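Local coordinates for protein aspartate semialdehyde dehydrogenase (Francisella tularensis subsp. tularensis, PDB 4WOJ) that probably catalyses the NADPH-dependent reductive dephosphorylation of L-aspartyl-4-phosphate to L-aspartate semialdehyde, a shared step in lysine, methionine and threonine biosynthesis, at residues Tyr64-Leu69 against Lys85-Lys90; Ser165-Ile170 against Ser277-Val282; Ser189-Arg194 against Lys203-Leu208. One frame throughout, in Å; residues are numbered along the deposited sequence.

Contact 1: Tyr64-Leu69 against Lys85-Lys90; sequences YSIDQL and KEIHHK
Tyr64, in the loop just before a short helix, meets Glu86 with the edge of its ring, while Ile87 approaches the same ring obliquely. Its CE1 lies 3.8 Å from Glu86 CG, which sits near the ring plane, so the edge abuts the aliphatic part of the glutamate. The glutamate chain bends at chi2 (104°), and its carboxylate plane is turned 83° from the ring. From Ile87, CG1 lies 4.0 Å from Tyr64 CD1; CD1 of the isoleucine is modelled nearer still, but that separation is too short for two carbons and its exact value is doubtful.

Ser65 takes no direct part; it is the N-cap. Its OG accepts from Gln68 N at 3.3 Å with a nearly straight N-H...O angle of 167°, a capping bond consistent with a fixed first turn, from which Ile66 and Leu69 point to helix 81-93. Ile66 crosses Lys90 at about a right angle, its CD1 lying 3.9 Å from Lys90 CB and 4.0 Å from Lys90 CD. Only the methylene part of the lysine is used. One turn further, Leu69 CD1 packs 4.0 Å from Ile87 CG2, so the two branches of Ile87 serve different partners, CG1 the tyrosine and CG2 the leucine. No hydrogen bond links the two segments; the contact is apolar, with a partly exposed border.

Strand 74-77 separates helices 66-70 and 81-93 in the chain, within the NAD-binding domain of Rossmann type. Ile66 and Leu69 also touch Leu91 further along helix 81-93, Tyr83 meets the Tyr64 ring edge-to-face, and Leu69 rests on Phe41 of strand 36-42, which ties the short helix to the parallel sheet as well as to its neighbouring helix.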
ATOM      1  N   TYR B  64     -20.560  17.210  28.698  1.00 55.89           N
ATOM      2  CA  TYR B  64     -21.057  18.520  28.255  1.00 55.79           C
ATOM      3  C   TYR B  64     -21.343  19.501  29.388  1.00 54.44           C
ATOM      4  O   TYR B  64     -21.634  20.675  29.147  1.00 52.88           O
ATOM      5  CB  TYR B  64     -22.292  18.341  27.368  1.00 55.97           C
ATOM      6  CG  TYR B  64     -21.935  17.659  26.074  1.00 58.40           C
ATOM      7  CD1 TYR B  64     -21.344  18.372  25.026  1.00 60.17           C
ATOM      8  CD2 TYR B  64     -22.129  16.292  25.914  1.00 59.26           C
ATOM      9  CE1 TYR B  64     -20.974  17.735  23.853  1.00 59.40           C
ATOM     10  CE2 TYR B  64     -21.773  15.653  24.746  1.00 58.80           C
ATOM     11  CZ  TYR B  64     -21.199  16.369  23.720  1.00 63.20           C
ATOM     12  OH  TYR B  64     -20.852  15.707  22.557  1.00 62.69           O
ATOM     13  N   SER B  65     -21.260  19.038  30.628  1.00 53.18           N
ATOM     14  CA  SER B  65     -21.432  19.969  31.738  1.00 48.72           C
ATOM     15  C   SER B  65     -20.185  20.805  31.841  1.00 48.33           C
ATOM     16  O   SER B  65     -19.104  20.279  32.122  1.00 48.47           O
ATOM     17  CB  SER B  65     -21.680  19.278  33.068  1.00 44.77           C
ATOM     18  OG  SER B  65     -21.338  20.156  34.130  1.00 40.03           O
ATOM     19  N   ILE B  66     -20.364  22.103  31.654  1.00 47.64           N
ATOM     20  CA  ILE B  66     -19.267  23.073  31.660  1.00 51.97           C
ATOM     21  C   ILE B  66     -18.745  23.377  33.068  1.00 53.52           C
ATOM     22  O   ILE B  66     -17.618  23.847  33.234  1.00 53.62           O
ATOM     23  CB  ILE B  66     -19.716  24.394  31.004  1.00 50.67           C
ATOM     24  CG1 ILE B  66     -20.158  24.145  29.557  1.00 53.86           C
ATOM     25  CG2 ILE B  66     -18.610  25.447  31.072  1.00 55.19           C
ATOM     26  CD1 ILE B  66     -19.071  23.581  28.653  1.00 56.81           C
ATOM     27  N   ASP B  67     -19.573  23.138  34.073  1.00 54.10           N
ATOM     28  CA  ASP B  67     -19.172  23.427  35.449  1.00 58.17           C
ATOM     29  C   ASP B  67     -18.231  22.353  35.943  1.00 48.79           C
ATOM     30  O   ASP B  67     -17.213  22.640  36.534  1.00 35.91           O
ATOM     31  CB  ASP B  67     -20.388  23.513  36.386  1.00 66.95           C
ATOM     32  CG  ASP B  67     -20.948  24.921  36.494  1.00 74.63           C
ATOM     33  OD1 ASP B  67     -20.994  25.630  35.461  1.00 78.69           O
ATOM     34  OD2 ASP B  67     -21.350  25.310  37.615  1.00 79.21           O
ATOM     35  N   GLN B  68     -18.623  21.111  35.706  1.00 53.17           N
ATOM     36  CA  GLN B  68     -17.884  19.944  36.197  1.00 51.41           C
ATOM     37  C   GLN B  68     -16.515  19.883  35.543  1.00 47.82           C
ATOM     38  O   GLN B  68     -15.519  19.651  36.219  1.00 44.11           O
ATOM     39  CB  GLN B  68     -18.685  18.655  35.946  1.00 52.55           C
ATOM     40  CG  GLN B  68     -19.986  18.587  36.759  1.00 55.52           C
ATOM     41  CD  GLN B  68     -20.676  17.215  36.728  1.00 52.72           C
ATOM     42  OE1 GLN B  68     -21.119  16.723  35.676  1.00 50.25           O
ATOM     43  NE2 GLN B  68     -20.785  16.609  37.886  1.00 55.62           N
ATOM     44  N   LEU B  69     -16.471  20.118  34.231  1.00 48.92           N
ATOM     45  CA  LEU B  69     -15.203  20.170  33.486  1.00 49.53           C
ATOM     46  C   LEU B  69     -14.277  21.264  34.036  1.00 43.56           C
ATOM     47  O   LEU B  69     -13.086  21.044  34.207  1.00 41.29           O
ATOM     48  CB  LEU B  69     -15.452  20.442  31.997  1.00 53.31           C
ATOM     49  CG  LEU B  69     -16.072  19.346  31.134  1.00 53.34           C
ATOM     50  CD1 LEU B  69     -16.446  19.933  29.785  1.00 51.99           C
ATOM     51  CD2 LEU B  69     -15.114  18.182  30.959  1.00 56.08           C
ATOM     52  N   LYS B  85     -14.906  21.080  19.232  1.00 47.19           N
ATOM     53  CA  LYS B  85     -15.566  22.240  18.658  1.00 51.19           C
ATOM     54  C   LYS B  85     -16.710  22.768  19.479  1.00 52.04           C
ATOM     55  O   LYS B  85     -16.871  23.976  19.636  1.00 50.88           O
ATOM     56  CB  LYS B  85     -16.056  21.923  17.263  1.00 53.67           C
ATOM     57  CG  LYS B  85     -15.150  22.544  16.224  1.00 54.08           C
ATOM     58  CD  LYS B  85     -15.830  22.544  14.869  1.00 54.71           C
ATOM     59  CE  LYS B  85     -15.209  21.491  13.956  1.00 58.45           C
ATOM     60  NZ  LYS B  85     -16.247  20.700  13.246  1.00 60.85           N
ATOM     61  N   GLU B  86     -17.498  21.862  20.026  1.00 58.12           N
ATOM     62  CA  GLU B  86     -18.602  22.263  20.867  1.00 57.63           C
ATOM     63  C   GLU B  86     -18.068  22.929  22.123  1.00 56.40           C
ATOM     64  O   GLU B  86     -18.591  23.930  22.584  1.00 55.24           O
ATOM     65  CB  GLU B  86     -19.409  21.019  21.250  1.00 67.08           C
ATOM     66  CG  GLU B  86     -20.403  21.200  22.395  1.00 71.32           C
ATOM     67  CD  GLU B  86     -21.824  21.297  21.898  1.00 73.12           C
ATOM     68  OE1 GLU B  86     -22.175  20.540  20.964  1.00 74.92           O
ATOM     69  OE2 GLU B  86     -22.580  22.139  22.430  1.00 71.72           O
ATOM     70  N   ILE B  87     -17.004  22.374  22.673  1.00 58.14           N
ATOM     71  CA  ILE B  87     -16.779  22.551  24.102  1.00 57.81           C
ATOM     72  C   ILE B  87     -15.556  23.286  24.521  1.00 54.74           C
ATOM     73  O   ILE B  87     -15.573  23.901  25.585  1.00 52.83           O
ATOM     74  CB  ILE B  87     -16.769  21.203  24.832  1.00 58.49           C
ATOM     75  CG1 ILE B  87     -18.188  20.892  25.253  1.00 64.08           C
ATOM     76  CG2 ILE B  87     -15.910  21.272  26.086  1.00 58.95           C
ATOM     77  CD1 ILE B  87     -18.477  19.427  25.332  1.00 69.50           C
ATOM     78  N   HIS B  88     -14.490  23.183  23.744  1.00 48.01           N
ATOM     79  CA  HIS B  88     -13.249  23.797  24.160  1.00 48.85           C
ATOM     80  C   HIS B  88     -13.402  25.319  24.280  1.00 49.44           C
ATOM     81  O   HIS B  88     -12.921  25.908  25.250  1.00 50.13           O
ATOM     82  CB  HIS B  88     -12.130  23.402  23.205  1.00 46.47           C
ATOM     83  CG  HIS B  88     -10.858  24.150  23.418  1.00 45.09           C
ATOM     84  ND1 HIS B  88     -10.548  25.285  22.709  1.00 46.78           N
ATOM     85  CD2 HIS B  88      -9.810  23.922  24.248  1.00 45.41           C
ATOM     86  CE1 HIS B  88      -9.371  25.742  23.107  1.00 45.80           C
ATOM     87  NE2 HIS B  88      -8.904  24.932  24.044  1.00 44.89           N
ATOM     88  N   HIS B  89     -14.080  25.939  23.320  1.00 51.45           N
ATOM     89  CA  HIS B  89     -14.240  27.398  23.320  1.00 58.61           C
ATOM     90  C   HIS B  89     -15.106  27.887  24.487  1.00 54.49           C
ATOM     91  O   HIS B  89     -14.796  28.918  25.100  1.00 47.96           O
ATOM     92  CB  HIS B  89     -14.799  27.904  21.985  1.00 62.51           C
ATOM     93  CG  HIS B  89     -16.216  27.499  21.730  1.00 74.18           C
ATOM     94  ND1 HIS B  89     -16.564  26.245  21.270  1.00 77.25           N
ATOM     95  CD2 HIS B  89     -17.376  28.184  21.878  1.00 77.44           C
ATOM     96  CE1 HIS B  89     -17.877  26.182  21.132  1.00 76.92           C
ATOM     97  NE2 HIS B  89     -18.392  27.343  21.497  1.00 78.88           N
ATOM     98  N   LYS B  90     -16.167  27.141  24.787  1.00 54.29           N
ATOM     99  CA  LYS B  90     -17.026  27.426  25.957  1.00 60.63           C
ATOM    100  C   LYS B  90     -16.260  27.476  27.280  1.00 60.63           C
ATOM    101  O   LYS B  90     -16.555  28.305  28.141  1.00 66.12           O
ATOM    102  CB  LYS B  90     -18.129  26.379  26.100  1.00 61.97           C
ATOM    103  CG  LYS B  90     -19.218  26.446  25.043  1.00 66.56           C
ATOM    104  CD  LYS B  90     -20.334  25.455  25.363  1.00 72.66           C
ATOM    105  CE  LYS B  90     -21.105  24.986  24.135  1.00 79.73           C
ATOM    106  NZ  LYS B  90     -21.366  26.024  23.095  1.00 84.37           N
TER

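Contact 2: Ser165-Ile170 against Ser277-Val282; sequences STYQAI and SQALTV
Ser165-Tyr167 and Ser277-Ala279 run antiparallel, with strand axes 4.6 Å apart at closest and directions 161° apart, and four backbone hydrogen bonds join the Ser165-Ala279 and Tyr167-Ser277 pairs on either side of the non-hydrogen-bonded Thr166-Gln278 pair. The straightest is Ser277 N to Tyr167 O, 3.0 Å at 171°. Tyr167 O is gripped a second time by a water, which donates to it and accepts from Ser277 OG, each at 2.9 Å.

On one face, the Thr166 and Gln278 side chains run alongside each other, with Thr166 CG2 3.9 Å from Gln278 CG. Thr166 OG1 donates to a lone pair of Gln168 OE1 in the carbonyl plane, at 2.6 Å, and also bonds Val268 N; Gln278 NE2 bonds Ser164 OG. The Gln278 side chain lies about 5 Å from that of His276, the predicted proton acceptor.

On the other face, Tyr167 has CG opposite its carbonyl carbon (chi1 -62°), and in this setting the ring edge meets Ala279 CB, 4.2 Å from CE1. That ring stacks on Tyr167 of the second subunit, and its OH bonds Thr166 O there.

Both are inner strands of the mixed sheet: strand 263-266 flanks 159-167, strand 343-351 flanks 275-284, helix 141-149 covers the Gln278 face, and the dimer partner packs on the Tyr167 face.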
ATOM      1  N   SER B 165       4.358   7.251   0.799  1.00 25.67           N
ATOM      2  CA  SER B 165       3.163   6.543   0.302  1.00 24.42           C
ATOM      3  C   SER B 165       2.675   5.637   1.439  1.00 23.46           C
ATOM      4  O   SER B 165       3.386   4.773   1.871  1.00 22.06           O
ATOM      5  CB  SER B 165       3.490   5.682  -0.919  1.00 25.87           C
ATOM      6  OG  SER B 165       4.018   6.446  -2.003  1.00 27.02           O
ATOM      7  N   THR B 166       1.461   5.854   1.924  1.00 22.03           N
ATOM      8  CA  THR B 166       1.011   5.186   3.089  1.00 22.63           C
ATOM      9  C   THR B 166       0.040   4.081   2.746  1.00 22.98           C
ATOM     10  O   THR B 166      -0.532   4.033   1.655  1.00 25.32           O
ATOM     11  CB  THR B 166       0.323   6.106   4.084  1.00 24.98           C
ATOM     12  OG1 THR B 166      -1.015   6.350   3.652  1.00 23.28           O
ATOM     13  CG2 THR B 166       1.088   7.418   4.230  1.00 27.21           C
ATOM     14  N   TYR B 167      -0.043   3.168   3.690  1.00 19.53           N
ATOM     15  CA  TYR B 167      -0.799   1.941   3.596  1.00 18.48           C
ATOM     16  C   TYR B 167      -1.433   1.946   4.951  1.00 17.83           C
ATOM     17  O   TYR B 167      -0.884   1.418   5.898  1.00 17.12           O
ATOM     18  CB  TYR B 167       0.124   0.743   3.462  1.00 18.94           C
ATOM     19  CG  TYR B 167       1.059   0.656   2.223  1.00 18.40           C
ATOM     20  CD1 TYR B 167       2.132   1.516   2.034  1.00 18.88           C
ATOM     21  CD2 TYR B 167       0.883  -0.360   1.291  1.00 19.82           C
ATOM     22  CE1 TYR B 167       2.974   1.401   0.908  1.00 18.14           C
ATOM     23  CE2 TYR B 167       1.708  -0.496   0.179  1.00 19.51           C
ATOM     24  CZ  TYR B 167       2.757   0.393  -0.011  1.00 18.95           C
ATOM     25  OH  TYR B 167       3.524   0.216  -1.147  1.00 20.25           O
ATOM     26  N   GLN B 168      -2.501   2.707   5.065  1.00 18.44           N
ATOM     27  CA  GLN B 168      -3.121   3.017   6.326  1.00 20.06           C
ATOM     28  C   GLN B 168      -4.272   2.129   6.762  1.00 21.31           C
ATOM     29  O   GLN B 168      -5.184   1.834   5.997  1.00 22.40           O
ATOM     30  CB  GLN B 168      -3.681   4.410   6.259  1.00 20.73           C
ATOM     31  CG  GLN B 168      -2.564   5.407   6.269  1.00 21.61           C
ATOM     32  CD  GLN B 168      -3.079   6.804   6.182  1.00 21.97           C
ATOM     33  OE1 GLN B 168      -2.630   7.588   5.322  1.00 22.45           O
ATOM     34  NE2 GLN B 168      -3.999   7.159   7.095  1.00 20.93           N
ATOM     35  N   ALA B 169      -4.228   1.763   8.022  1.00 21.90           N
ATOM     36  CA  ALA B 169      -5.186   0.825   8.611  1.00 22.88           C
ATOM     37  C   ALA B 169      -6.495   1.509   9.009  1.00 23.38           C
ATOM     38  O   ALA B 169      -6.600   2.727   9.158  1.00 21.37           O
ATOM     39  CB  ALA B 169      -4.562   0.165   9.810  1.00 23.35           C
ATOM     40  N   ILE B 170      -7.505   0.679   9.192  1.00 23.23           N
ATOM     41  CA  ILE B 170      -8.840   1.181   9.282  1.00 22.09           C
ATOM     42  C   ILE B 170      -9.051   1.817  10.632  1.00 21.05           C
ATOM     43  O   ILE B 170      -9.906   2.646  10.765  1.00 22.16           O
ATOM     44  CB  ILE B 170      -9.872   0.087   8.953  1.00 23.72           C
ATOM     45  CG1 ILE B 170     -11.265   0.692   8.788  1.00 25.19           C
ATOM     46  CG2 ILE B 170      -9.900  -1.017  10.035  1.00 24.70           C
ATOM     47  CD1 ILE B 170     -11.389   1.770   7.733  1.00 26.55           C
ATOM     48  N   SER B 277       1.521   1.537   7.703  1.00 14.84           N
ATOM     49  CA  SER B 277       2.763   1.312   7.050  1.00 16.54           C
ATOM     50  C   SER B 277       3.045   2.460   6.068  1.00 16.65           C
ATOM     51  O   SER B 277       2.147   3.168   5.624  1.00 16.93           O
ATOM     52  CB  SER B 277       2.804  -0.024   6.340  1.00 17.83           C
ATOM     53  OG  SER B 277       2.323  -1.056   7.157  1.00 18.01           O
ATOM     54  N   GLN B 278       4.310   2.632   5.753  1.00 17.05           N
ATOM     55  CA  GLN B 278       4.772   3.766   4.955  1.00 17.23           C
ATOM     56  C   GLN B 278       6.044   3.404   4.239  1.00 17.81           C
ATOM     57  O   GLN B 278       7.020   3.059   4.880  1.00 16.70           O
ATOM     58  CB  GLN B 278       5.086   4.974   5.862  1.00 17.22           C
ATOM     59  CG  GLN B 278       3.873   5.749   6.308  1.00 17.64           C
ATOM     60  CD  GLN B 278       4.158   6.976   7.124  1.00 18.03           C
ATOM     61  OE1 GLN B 278       4.211   6.929   8.331  1.00 18.40           O
ATOM     62  NE2 GLN B 278       4.250   8.114   6.456  1.00 20.81           N
ATOM     63  N   ALA B 279       6.021   3.552   2.920  1.00 18.18           N
ATOM     64  CA  ALA B 279       7.199   3.593   2.085  1.00 18.62           C
ATOM     65  C   ALA B 279       7.730   5.036   1.941  1.00 19.97           C
ATOM     66  O   ALA B 279       7.066   5.923   1.443  1.00 20.69           O
ATOM     67  CB  ALA B 279       6.884   3.016   0.727  1.00 18.80           C
ATOM     68  N   LEU B 280       8.960   5.250   2.375  1.00 20.47           N
ATOM     69  CA  LEU B 280       9.524   6.550   2.437  1.00 19.37           C
ATOM     70  C   LEU B 280      10.598   6.645   1.409  1.00 20.05           C
ATOM     71  O   LEU B 280      11.363   5.713   1.211  1.00 19.04           O
ATOM     72  CB  LEU B 280      10.097   6.840   3.809  1.00 20.31           C
ATOM     73  CG  LEU B 280       9.118   6.802   4.969  1.00 21.82           C
ATOM     74  CD1 LEU B 280       9.851   7.332   6.181  1.00 24.54           C
ATOM     75  CD2 LEU B 280       7.854   7.603   4.760  1.00 22.57           C
ATOM     76  N   THR B 281      10.620   7.779   0.719  1.00 20.06           N
ATOM     77  CA  THR B 281      11.739   8.127  -0.154  1.00 20.79           C
ATOM     78  C   THR B 281      12.226   9.465   0.334  1.00 19.24           C
ATOM     79  O   THR B 281      11.506  10.454   0.305  1.00 16.84           O
ATOM     80  CB  THR B 281      11.307   8.157  -1.612  1.00 23.64           C
ATOM     81  OG1 THR B 281      10.744   6.874  -1.962  1.00 27.67           O
ATOM     82  CG2 THR B 281      12.482   8.432  -2.525  1.00 25.61           C
ATOM     83  N   VAL B 282      13.430   9.468   0.872  1.00 19.72           N
ATOM     84  CA  VAL B 282      13.933  10.612   1.632  1.00 19.96           C
ATOM     85  C   VAL B 282      15.140  11.187   0.917  1.00 22.68           C
ATOM     86  O   VAL B 282      16.090  10.432   0.614  1.00 21.13           O
ATOM     87  CB  VAL B 282      14.368  10.229   3.040  1.00 20.02           C
ATOM     88  CG1 VAL B 282      14.724  11.463   3.825  1.00 20.20           C
ATOM     89  CG2 VAL B 282      13.249   9.475   3.775  1.00 20.78           C
TER
HETATM   90  O   HOH W   1      -0.608  -1.130   7.288  1.00 21.28           O

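Contact 3: Ser189-Arg194 against Lys203-Leu208; sequences SKIDNR and KILREL
Asp192 OD2 forms a salt bridge with Arg201 NH2, a residue of the same helix as Leu205, while the methylene of the aspartate meets that helix directly: Asp192 CB lies 3.8 Å from Leu205 CD2. The aspartate thus reaches helix 198-209 with both its polar and its apolar part. Leu182 of the second subunit packs on both Asp192 and Leu205.

Beside this pair, Ile191 has its CG1 branch opposite the backbone N (chi1 -172°), and the extended chain carries CD1 across to Ile204 CG2, 4.0 Å away. Leu208 meets Ile191 tip to tip: its CD2 lies 3.9 Å from Ile191 CD1, whereas the still closer approach to CG2 is too short to be trusted. Ile204 and Leu208 are one helical turn apart, with Leu208 N bonded to Ile204 O at 3.0 Å.

Asp192 is the first residue to leave helical geometry after helix 175-191, and a short loop leads straight into helix 198-209. These are two consecutive helices packed through apolar side chains at the periphery of the dimerisation domain, where the second subunit also touches them.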
ATOM      1  N   SER B 189     -16.526 -13.831   2.670  1.00 45.15           N
ATOM      2  CA  SER B 189     -15.976 -15.169   2.935  1.00 48.97           C
ATOM      3  C   SER B 189     -17.048 -16.240   2.897  1.00 47.83           C
ATOM      4  O   SER B 189     -16.770 -17.377   2.518  1.00 49.22           O
ATOM      5  CB  SER B 189     -15.265 -15.250   4.292  1.00 49.33           C
ATOM      6  OG  SER B 189     -14.273 -14.249   4.432  1.00 52.57           O
ATOM      7  N   LYS B 190     -18.259 -15.893   3.317  1.00 50.79           N
ATOM      8  CA  LYS B 190     -19.356 -16.875   3.329  1.00 54.52           C
ATOM      9  C   LYS B 190     -19.746 -17.241   1.921  1.00 51.77           C
ATOM     10  O   LYS B 190     -19.762 -18.422   1.575  1.00 54.00           O
ATOM     11  CB  LYS B 190     -20.580 -16.374   4.093  1.00 58.19           C
ATOM     12  CG  LYS B 190     -20.466 -16.673   5.573  1.00 58.99           C
ATOM     13  CD  LYS B 190     -21.408 -15.831   6.407  1.00 61.31           C
ATOM     14  CE  LYS B 190     -21.210 -16.155   7.884  1.00 57.26           C
ATOM     15  NZ  LYS B 190     -21.470 -14.968   8.737  1.00 59.25           N
ATOM     16  N   ILE B 191     -20.016 -16.233   1.097  1.00 47.00           N
ATOM     17  CA  ILE B 191     -20.385 -16.509  -0.284  1.00 44.22           C
ATOM     18  C   ILE B 191     -19.290 -17.250  -1.059  1.00 42.55           C
ATOM     19  O   ILE B 191     -19.596 -17.976  -1.980  1.00 43.25           O
ATOM     20  CB  ILE B 191     -20.866 -15.281  -1.059  1.00 46.90           C
ATOM     21  CG1 ILE B 191     -21.394 -15.771  -2.410  1.00 53.64           C
ATOM     22  CG2 ILE B 191     -19.724 -14.294  -1.279  1.00 52.49           C
ATOM     23  CD1 ILE B 191     -22.242 -14.800  -3.218  1.00 59.99           C
ATOM     24  N   ASP B 192     -18.030 -17.091  -0.690  1.00 43.52           N
ATOM     25  CA  ASP B 192     -16.930 -17.675  -1.487  1.00 45.36           C
ATOM     26  C   ASP B 192     -16.887 -19.209  -1.368  1.00 46.16           C
ATOM     27  O   ASP B 192     -16.850 -19.760  -0.270  1.00 44.41           O
ATOM     28  CB  ASP B 192     -15.576 -17.081  -1.077  1.00 44.69           C
ATOM     29  CG  ASP B 192     -14.403 -17.727  -1.794  1.00 46.56           C
ATOM     30  OD1 ASP B 192     -14.326 -17.635  -3.041  1.00 53.21           O
ATOM     31  OD2 ASP B 192     -13.537 -18.316  -1.103  1.00 46.08           O
ATOM     32  N   ASN B 193     -16.839 -19.848  -2.532  1.00 49.21           N
ATOM     33  CA  ASN B 193     -16.860 -21.287  -2.705  1.00 50.97           C
ATOM     34  C   ASN B 193     -15.519 -21.827  -3.220  1.00 53.46           C
ATOM     35  O   ASN B 193     -15.071 -21.481  -4.310  1.00 51.75           O
ATOM     36  CB  ASN B 193     -17.959 -21.630  -3.715  1.00 56.42           C
ATOM     37  CG  ASN B 193     -18.173 -23.134  -3.878  1.00 61.46           C
ATOM     38  OD1 ASN B 193     -17.219 -23.921  -3.931  1.00 56.84           O
ATOM     39  ND2 ASN B 193     -19.440 -23.537  -3.971  1.00 60.03           N
ATOM     40  N   ARG B 194     -14.920 -22.718  -2.437  1.00 55.14           N
ATOM     41  CA  ARG B 194     -13.624 -23.344  -2.756  1.00 54.31           C
ATOM     42  C   ARG B 194     -13.650 -24.166  -4.043  1.00 54.21           C
ATOM     43  O   ARG B 194     -12.664 -24.238  -4.760  1.00 51.28           O
ATOM     44  CB  ARG B 194     -13.215 -24.276  -1.613  1.00 53.79           C
ATOM     45  CG  ARG B 194     -13.650 -23.793  -0.231  1.00 51.60           C
ATOM     46  N   LYS B 203     -14.291 -13.003  -9.416  1.00 26.55           N
ATOM     47  CA  LYS B 203     -15.388 -12.261 -10.030  1.00 31.34           C
ATOM     48  C   LYS B 203     -16.594 -12.117  -9.133  1.00 33.52           C
ATOM     49  O   LYS B 203     -17.164 -11.015  -9.014  1.00 37.18           O
ATOM     50  CB  LYS B 203     -15.810 -12.959 -11.311  1.00 34.48           C
ATOM     51  CG  LYS B 203     -16.894 -12.209 -12.056  1.00 39.51           C
ATOM     52  CD  LYS B 203     -17.292 -12.917 -13.347  1.00 43.18           C
ATOM     53  CE  LYS B 203     -18.693 -12.456 -13.783  1.00 47.74           C
ATOM     54  NZ  LYS B 203     -18.778 -10.980 -14.029  1.00 54.17           N
ATOM     55  N   ILE B 204     -16.974 -13.237  -8.500  1.00 36.05           N
ATOM     56  CA  ILE B 204     -18.128 -13.287  -7.598  1.00 34.71           C
ATOM     57  C   ILE B 204     -17.954 -12.366  -6.416  1.00 33.68           C
ATOM     58  O   ILE B 204     -18.876 -11.639  -6.059  1.00 39.00           O
ATOM     59  CB  ILE B 204     -18.413 -14.729  -7.112  1.00 36.56           C
ATOM     60  CG1 ILE B 204     -19.153 -15.535  -8.208  1.00 35.79           C
ATOM     61  CG2 ILE B 204     -19.272 -14.736  -5.860  1.00 37.00           C
ATOM     62  CD1 ILE B 204     -18.891 -17.035  -8.151  1.00 32.82           C
ATOM     63  N   LEU B 205     -16.775 -12.398  -5.803  1.00 34.67           N
ATOM     64  CA  LEU B 205     -16.475 -11.494  -4.673  1.00 33.05           C
ATOM     65  C   LEU B 205     -16.524 -10.071  -5.149  1.00 33.79           C
ATOM     66  O   LEU B 205     -17.152  -9.203  -4.526  1.00 30.91           O
ATOM     67  CB  LEU B 205     -15.082 -11.740  -4.100  1.00 32.63           C
ATOM     68  CG  LEU B 205     -14.732 -13.126  -3.596  1.00 33.49           C
ATOM     69  CD1 LEU B 205     -13.333 -13.141  -3.019  1.00 34.43           C
ATOM     70  CD2 LEU B 205     -15.731 -13.570  -2.554  1.00 34.72           C
ATOM     71  N   ARG B 206     -15.849  -9.843  -6.275  1.00 35.78           N
ATOM     72  CA  ARG B 206     -15.765  -8.507  -6.833  1.00 36.63           C
ATOM     73  C   ARG B 206     -17.151  -7.902  -7.055  1.00 37.41           C
ATOM     74  O   ARG B 206     -17.418  -6.793  -6.595  1.00 38.81           O
ATOM     75  CB  ARG B 206     -14.962  -8.485  -8.123  1.00 36.79           C
ATOM     76  CG  ARG B 206     -14.746  -7.063  -8.616  1.00 36.08           C
ATOM     77  CD  ARG B 206     -13.706  -7.002  -9.707  1.00 35.77           C
ATOM     78  NE  ARG B 206     -14.327  -7.190 -11.018  1.00 37.92           N
ATOM     79  CZ  ARG B 206     -14.102  -8.208 -11.841  1.00 37.59           C
ATOM     80  NH1 ARG B 206     -13.248  -9.156 -11.542  1.00 38.42           N
ATOM     81  NH2 ARG B 206     -14.733  -8.258 -13.001  1.00 42.37           N
ATOM     82  N   GLU B 207     -18.037  -8.633  -7.724  1.00 39.15           N
ATOM     83  CA  GLU B 207     -19.389  -8.117  -7.974  1.00 40.93           C
ATOM     84  C   GLU B 207     -20.180  -7.960  -6.676  1.00 39.86           C
ATOM     85  O   GLU B 207     -20.888  -6.965  -6.508  1.00 41.64           O
ATOM     86  CB  GLU B 207     -20.160  -8.991  -8.973  1.00 42.81           C
ATOM     87  CG  GLU B 207     -19.602  -8.951 -10.393  1.00 44.06           C
ATOM     88  CD  GLU B 207     -19.464  -7.519 -10.940  1.00 49.91           C
ATOM     89  OE1 GLU B 207     -20.434  -6.720 -10.824  1.00 53.13           O
ATOM     90  OE2 GLU B 207     -18.381  -7.182 -11.484  1.00 45.94           O
ATOM     91  N   LEU B 208     -20.052  -8.912  -5.761  1.00 39.05           N
ATOM     92  CA  LEU B 208     -20.755  -8.808  -4.461  1.00 40.75           C
ATOM     93  C   LEU B 208     -20.273  -7.566  -3.685  1.00 42.47           C
ATOM     94  O   LEU B 208     -21.089  -6.829  -3.091  1.00 43.37           O
ATOM     95  CB  LEU B 208     -20.577 -10.073  -3.624  1.00 39.26           C
ATOM     96  CG  LEU B 208     -21.465 -10.192  -2.352  1.00 43.55           C
ATOM     97  CD1 LEU B 208     -22.957 -10.158  -2.676  1.00 43.19           C
ATOM     98  CD2 LEU B 208     -21.173 -11.470  -1.568  1.00 37.28           C
TER

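In the fold
The three contacts fall in two domains. Contact 1 belongs to the NAD-binding domain and comes first along the chain; its centre is about 36 Å from that of contact 2 and about 49 Å from that of contact 3. Contacts 2 and 3 share the dimerisation domain, with centres about 29 Å apart and nearest atoms about 15 Å apart. Helix 175-191 follows strand 159-167, so contact 3 forms within the excursion that the chain makes before strand 275-284 returns to complete contact 2. Both touch the second subunit, one through the buried sheet and the other through peripheral helices, whereas no other chain reaches contact 1. Dimerisation thus engages two well-separated parts of one domain.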